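Local coordinates for hypothetical protein (Uncultured marine organism, PDB 2OD6) that is of unknown function but adopts a dimeric ferredoxin-like fold and holds a long-chain oxo fatty acid, 10-oxohexadecanoic acid, in an internal pocket, at residues P33-V36 with K37-S41; A71-E74 with A75-Y79. All coordinates share one frame; numbering follows the deposited sequence.

Contact 1 (P33-V36 with K37-S41); sequences PVWV and KEMKS. With OHA (10-oxohexadecanoic acid), chain E.
Trp-35 and Met-39, one helical turn apart, meet in a Met-aromatic contact: the selenium of Met-39, a selenomethionine, lies 3.8 Å from CE3 of Trp-35. The approach is oblique, with SE 66° off the normal of the six-membered ring, which brings the large polarisable atom close to CE3 without stacking over the ring centre. The indole is swung across by an unusual helix rotamer that sets CG between the backbone N and the carbonyl carbon (chi1 61°). One face then carries the bound 10-oxohexadecanoic acid, with CD1 of Trp-35 3.8 Å from C6 of the ligand and the keto oxygen O1 also over that face, toward the rim. CG2 of Val-36 lies against the opposite face, while Phe-47 meets the indole edge-to-face and NE1 bonds to Val-28 O. A broad flat ring with one polar N-H suits this place, since it walls a lipid chain and still satisfies its nitrogen.

The residues belong to helix 18-40, which in this ferredoxin-like alpha+beta fold packs on the antiparallel sheet; Met-39 reaches Tyr-65 and Tyr-67 of strand 59-67.

Backbone bonds hold the spacing. Met-39 N gives to Trp-35 O at 2.9 Å, and Lys-40 N to Val-36 O at 2.9 Å, whereas Glu-38 N to Val-34 O is weak.

Among the aliphatic contacts, Val-36 and Lys-40 run side by side, CG1 of Val-36 4.0 Å from CE of Lys-40. The extended lysine thus shares its methylenes with the valine and delivers NZ to a salt bridge with the C-terminal carboxylate of Val-110 of the second subunit.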
# COMPACT_ATOMS: atom_id res chain seq x y z
N PRO A 33 -14.87 15.97 -0.62
CA PRO A 33 -15.28 16.88 -1.70
C PRO A 33 -14.32 18.05 -1.97
O PRO A 33 -14.27 18.54 -3.10
CB PRO A 33 -16.65 17.39 -1.24
CG PRO A 33 -17.18 16.29 -0.39
CD PRO A 33 -15.96 15.77 0.34
N VAL A 34 -13.60 18.50 -0.94
CA VAL A 34 -12.57 19.51 -1.08
C VAL A 34 -11.27 18.86 -1.58
O VAL A 34 -10.83 19.15 -2.69
CB VAL A 34 -12.36 20.27 0.26
CG1 VAL A 34 -11.23 21.31 0.13
CG2 VAL A 34 -13.66 20.97 0.69
N TRP A 35 -10.68 17.97 -0.79
CA TRP A 35 -9.30 17.57 -1.04
C TRP A 35 -9.12 16.65 -2.24
O TRP A 35 -8.10 16.74 -2.92
CB TRP A 35 -8.61 17.03 0.21
CG TRP A 35 -9.19 15.81 0.83
CD1 TRP A 35 -10.04 15.77 1.90
CD2 TRP A 35 -8.96 14.45 0.45
NE1 TRP A 35 -10.38 14.48 2.18
CE2 TRP A 35 -9.72 13.65 1.32
CE3 TRP A 35 -8.17 13.84 -0.54
CZ2 TRP A 35 -9.74 12.25 1.23
CZ3 TRP A 35 -8.19 12.44 -0.65
CH2 TRP A 35 -8.97 11.66 0.23
N VAL A 36 -10.11 15.81 -2.55
CA VAL A 36 -9.94 14.83 -3.63
C VAL A 36 -9.84 15.57 -4.96
O VAL A 36 -8.92 15.32 -5.75
CB VAL A 36 -11.07 13.74 -3.70
CG1 VAL A 36 -10.79 12.78 -4.84
CG2 VAL A 36 -11.18 12.95 -2.42
N LYS A 37 -10.74 16.52 -5.16
CA LYS A 37 -10.75 17.32 -6.36
C LYS A 37 -9.40 18.01 -6.51
O LYS A 37 -8.84 18.07 -7.61
CB LYS A 37 -11.87 18.36 -6.24
CG LYS A 37 -12.25 19.03 -7.49
CD LYS A 37 -13.44 19.98 -7.29
CE LYS A 37 -13.06 21.29 -6.59
NZ LYS A 37 -13.13 21.19 -5.10
N GLU A 38 -8.88 18.55 -5.41
CA GLU A 38 -7.63 19.31 -5.48
C GLU A 38 -6.45 18.45 -5.84
O GLU A 38 -5.63 18.82 -6.68
CB GLU A 38 -7.37 20.03 -4.16
CG GLU A 38 -8.36 21.12 -3.88
CD GLU A 38 -8.25 22.33 -4.81
OE1 GLU A 38 -7.26 22.47 -5.55
OE2 GLU A 38 -9.17 23.15 -4.78
N MSE A 39 -6.37 17.28 -5.21
CA MSE A 39 -5.26 16.35 -5.46
C MSE A 39 -5.28 15.73 -6.86
O MSE A 39 -4.24 15.58 -7.51
CB MSE A 39 -5.24 15.26 -4.37
CG MSE A 39 -4.92 15.78 -3.03
SE MSE A 39 -4.62 14.43 -1.66
CE MSE A 39 -2.71 13.95 -1.93
N LYS A 40 -6.47 15.40 -7.35
CA LYS A 40 -6.58 14.84 -8.67
C LYS A 40 -6.24 15.86 -9.71
O LYS A 40 -5.63 15.51 -10.72
CB LYS A 40 -7.96 14.25 -8.92
CG LYS A 40 -8.22 13.00 -8.11
CD LYS A 40 -9.35 12.21 -8.73
CE LYS A 40 -9.48 10.85 -8.05
NZ LYS A 40 -10.77 10.24 -8.49
N SER A 41 -6.58 17.14 -9.47
CA SER A 41 -6.23 18.19 -10.42
C SER A 41 -4.72 18.38 -10.48
O SER A 41 -4.22 19.01 -11.41
CB SER A 41 -6.89 19.52 -10.05
OG SER A 41 -6.23 20.10 -8.92
O2 OHA E . 2.03 11.20 -0.67
C16 OHA E . 2.04 11.50 0.52
O3 OHA E . 3.17 11.30 1.15
C15 OHA E . 0.85 12.12 1.24
C14 OHA E . 0.93 11.93 2.77
C13 OHA E . -0.09 12.75 3.60
C12 OHA E . -0.95 11.92 4.57
C11 OHA E . -1.59 12.73 5.74
C10 OHA E . -3.08 12.45 6.02
C9 OHA E . -3.98 13.23 5.03
C8 OHA E . -5.44 12.75 4.90
C7 OHA E . -6.14 13.44 3.72
O1 OHA E . -6.06 12.97 2.58
C6 OHA E . -6.93 14.72 3.86
C5 OHA E . -7.11 15.18 5.30
C4 OHA E . -8.02 16.42 5.36
C3 OHA E . -8.42 16.89 6.77
C2 OHA E . -9.08 15.83 7.67
C1 OHA E . -8.22 15.57 8.90

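Contact 2 (A71-E74 with A75-Y79); sequences ASFE and ANIAY. With OHA (10-oxohexadecanoic acid), chain E; EDO (1,2-ethanediol), chain F.
Phe-73 and Ile-77 press together one turn apart on helix 70-85, the second long helix of the ferredoxin-like fold, and both line the fatty-acid pocket. CG1 of Ile-77 sits over one face of the phenyl ring, 3.4 Å from CE1 of Phe-73, and the two side chains meet at a slant. The phenylalanine has CG roughly anti to its own N (chi1 157°), which leans the ring along the helix toward the isoleucine. Ile-77 then carries CD1 onward to the ligand, 3.5 Å from the carboxyl carbon C16. At the ring edge, in its plane, lies the carboxyl oxygen O2, 3.8 Å from CE1 of Phe-73; a carboxylate there would face the slightly positive C-H rim and not the pi cloud. A flat ring and a branched aliphatic chain suit the wall of a lipid pocket; hydrogen bonds to the ligand come from Ser-9, Tyr-65 and Tyr-67.

From the second subunit, Trp-53 meets the same phenyl ring with the planes nearly perpendicular. On the outer side Glu-74 extends into an exposed position, where OE2 accepts a bond from O1 of a 1,2-ethanediol, probably a crystallisation additive.

The helix beneath fixes the pair: Ile-77 N reaches Phe-73 O nearly straight, with an N-H...O angle of 170°. One residue before Phe-73, Ser-72 OG hydrogen-bonds to OD1 of Asp-69, just before the helix begins, while its carbonyl takes two donors from a single residue. Asn-76 suits that position because its short amide can bend back on its own helix; its ND2 also makes a weak hydrogen bond to Met-39 O of helix 18-40. Its backbone N gives to Ser-72 O at 3.0 Å, and ND2 reaches the same oxygen at 2.9 Å from the opposite face of the carbonyl plane.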
# COMPACT_ATOMS: atom_id res chain seq x y z
N ALA A 71 6.58 14.55 -10.42
CA ALA A 71 6.08 15.93 -10.44
C ALA A 71 4.70 16.03 -9.81
O ALA A 71 4.42 16.99 -9.11
CB ALA A 71 6.06 16.52 -11.89
N SER A 72 3.86 15.02 -10.05
CA SER A 72 2.51 15.02 -9.48
C SER A 72 2.55 14.79 -7.98
O SER A 72 1.81 15.43 -7.23
CB SER A 72 1.63 13.97 -10.16
OG SER A 72 1.58 14.22 -11.53
N PHE A 73 3.40 13.85 -7.55
CA PHE A 73 3.64 13.65 -6.12
C PHE A 73 4.06 14.96 -5.45
O PHE A 73 3.46 15.37 -4.44
CB PHE A 73 4.69 12.54 -5.88
CG PHE A 73 5.37 12.64 -4.54
CD1 PHE A 73 4.71 12.25 -3.37
CD2 PHE A 73 6.67 13.14 -4.44
CE1 PHE A 73 5.32 12.36 -2.14
CE2 PHE A 73 7.28 13.25 -3.20
CZ PHE A 73 6.62 12.87 -2.05
N GLU A 74 5.06 15.63 -6.03
CA GLU A 74 5.58 16.87 -5.47
C GLU A 74 4.53 17.99 -5.38
O GLU A 74 4.50 18.72 -4.39
CB GLU A 74 6.82 17.33 -6.25
CG GLU A 74 8.05 16.44 -6.00
CD GLU A 74 9.28 16.83 -6.83
OE1 GLU A 74 9.24 17.87 -7.50
OE2 GLU A 74 10.28 16.07 -6.81
N ALA A 75 3.70 18.13 -6.41
CA ALA A 75 2.65 19.15 -6.44
C ALA A 75 1.61 18.86 -5.37
O ALA A 75 1.02 19.76 -4.80
CB ALA A 75 1.98 19.20 -7.80
N ASN A 76 1.38 17.58 -5.13
CA ASN A 76 0.42 17.17 -4.11
C ASN A 76 0.89 17.37 -2.67
O ASN A 76 0.11 17.84 -1.84
CB ASN A 76 -0.02 15.73 -4.39
CG ASN A 76 -1.19 15.67 -5.36
OD1 ASN A 76 -2.27 16.12 -5.02
ND2 ASN A 76 -0.97 15.17 -6.56
N ILE A 77 2.16 17.06 -2.38
CA ILE A 77 2.80 17.42 -1.10
C ILE A 77 2.79 18.93 -0.85
O ILE A 77 2.57 19.39 0.26
CB ILE A 77 4.27 16.92 -1.07
CG1 ILE A 77 4.31 15.39 -1.10
CG2 ILE A 77 5.02 17.49 0.12
CD1 ILE A 77 3.16 14.69 -0.42
N ALA A 78 3.05 19.69 -1.90
CA ALA A 78 3.00 21.13 -1.84
C ALA A 78 1.61 21.60 -1.44
O ALA A 78 1.45 22.43 -0.55
CB ALA A 78 3.39 21.72 -3.19
N TYR A 79 0.60 21.05 -2.10
CA TYR A 79 -0.79 21.38 -1.82
C TYR A 79 -1.13 21.01 -0.39
O TYR A 79 -1.78 21.78 0.30
CB TYR A 79 -1.74 20.63 -2.78
CG TYR A 79 -3.16 20.60 -2.30
CD1 TYR A 79 -3.94 21.74 -2.36
CD2 TYR A 79 -3.71 19.45 -1.75
CE1 TYR A 79 -5.26 21.73 -1.89
CE2 TYR A 79 -5.05 19.43 -1.26
CZ TYR A 79 -5.80 20.57 -1.34
OH TYR A 79 -7.10 20.57 -0.88
O2 OHA E . 2.03 11.20 -0.67
C16 OHA E . 2.04 11.50 0.52
O3 OHA E . 3.17 11.30 1.15
C15 OHA E . 0.85 12.12 1.24
C14 OHA E . 0.93 11.93 2.77
C13 OHA E . -0.09 12.75 3.60
C12 OHA E . -0.95 11.92 4.57
C11 OHA E . -1.59 12.73 5.74
C10 OHA E . -3.08 12.45 6.02
C9 OHA E . -3.98 13.23 5.03
C8 OHA E . -5.44 12.75 4.90
C7 OHA E . -6.14 13.44 3.72
O1 OHA E . -6.06 12.97 2.58
C6 OHA E . -6.93 14.72 3.86
C5 OHA E . -7.11 15.18 5.30
C4 OHA E . -8.02 16.42 5.36
C3 OHA E . -8.42 16.89 6.77
C2 OHA E . -9.08 15.83 7.67
C1 OHA E . -8.22 15.57 8.90
C1 EDO F . 10.97 13.45 -5.21
O1 EDO F . 10.92 14.57 -4.32
C2 EDO F . 12.12 12.54 -4.79
O2 EDO F . 12.27 11.46 -5.73

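In the fold
From the N terminus, strand 7-15 leads into helix 18-40, whose last turns hold contact 1. Strands 44-52 and 59-67 follow, and helix 70-85 then carries contact 2, before strand 98-109 completes the sheet. Each contact is local to its helix and closes no long loop; the two come in series, neither nesting nor crossing, with centres about 12 Å apart. The helices meet directly: Tyr-79 packs on Trp-35, Glu-38 and Met-39, and CA of Met-39 lies 3.0 Å from OD1 of Asn-76. Contact 1 borders the middle of the fatty acid near its keto group, contact 2 its carboxyl end, and both reach the second subunit.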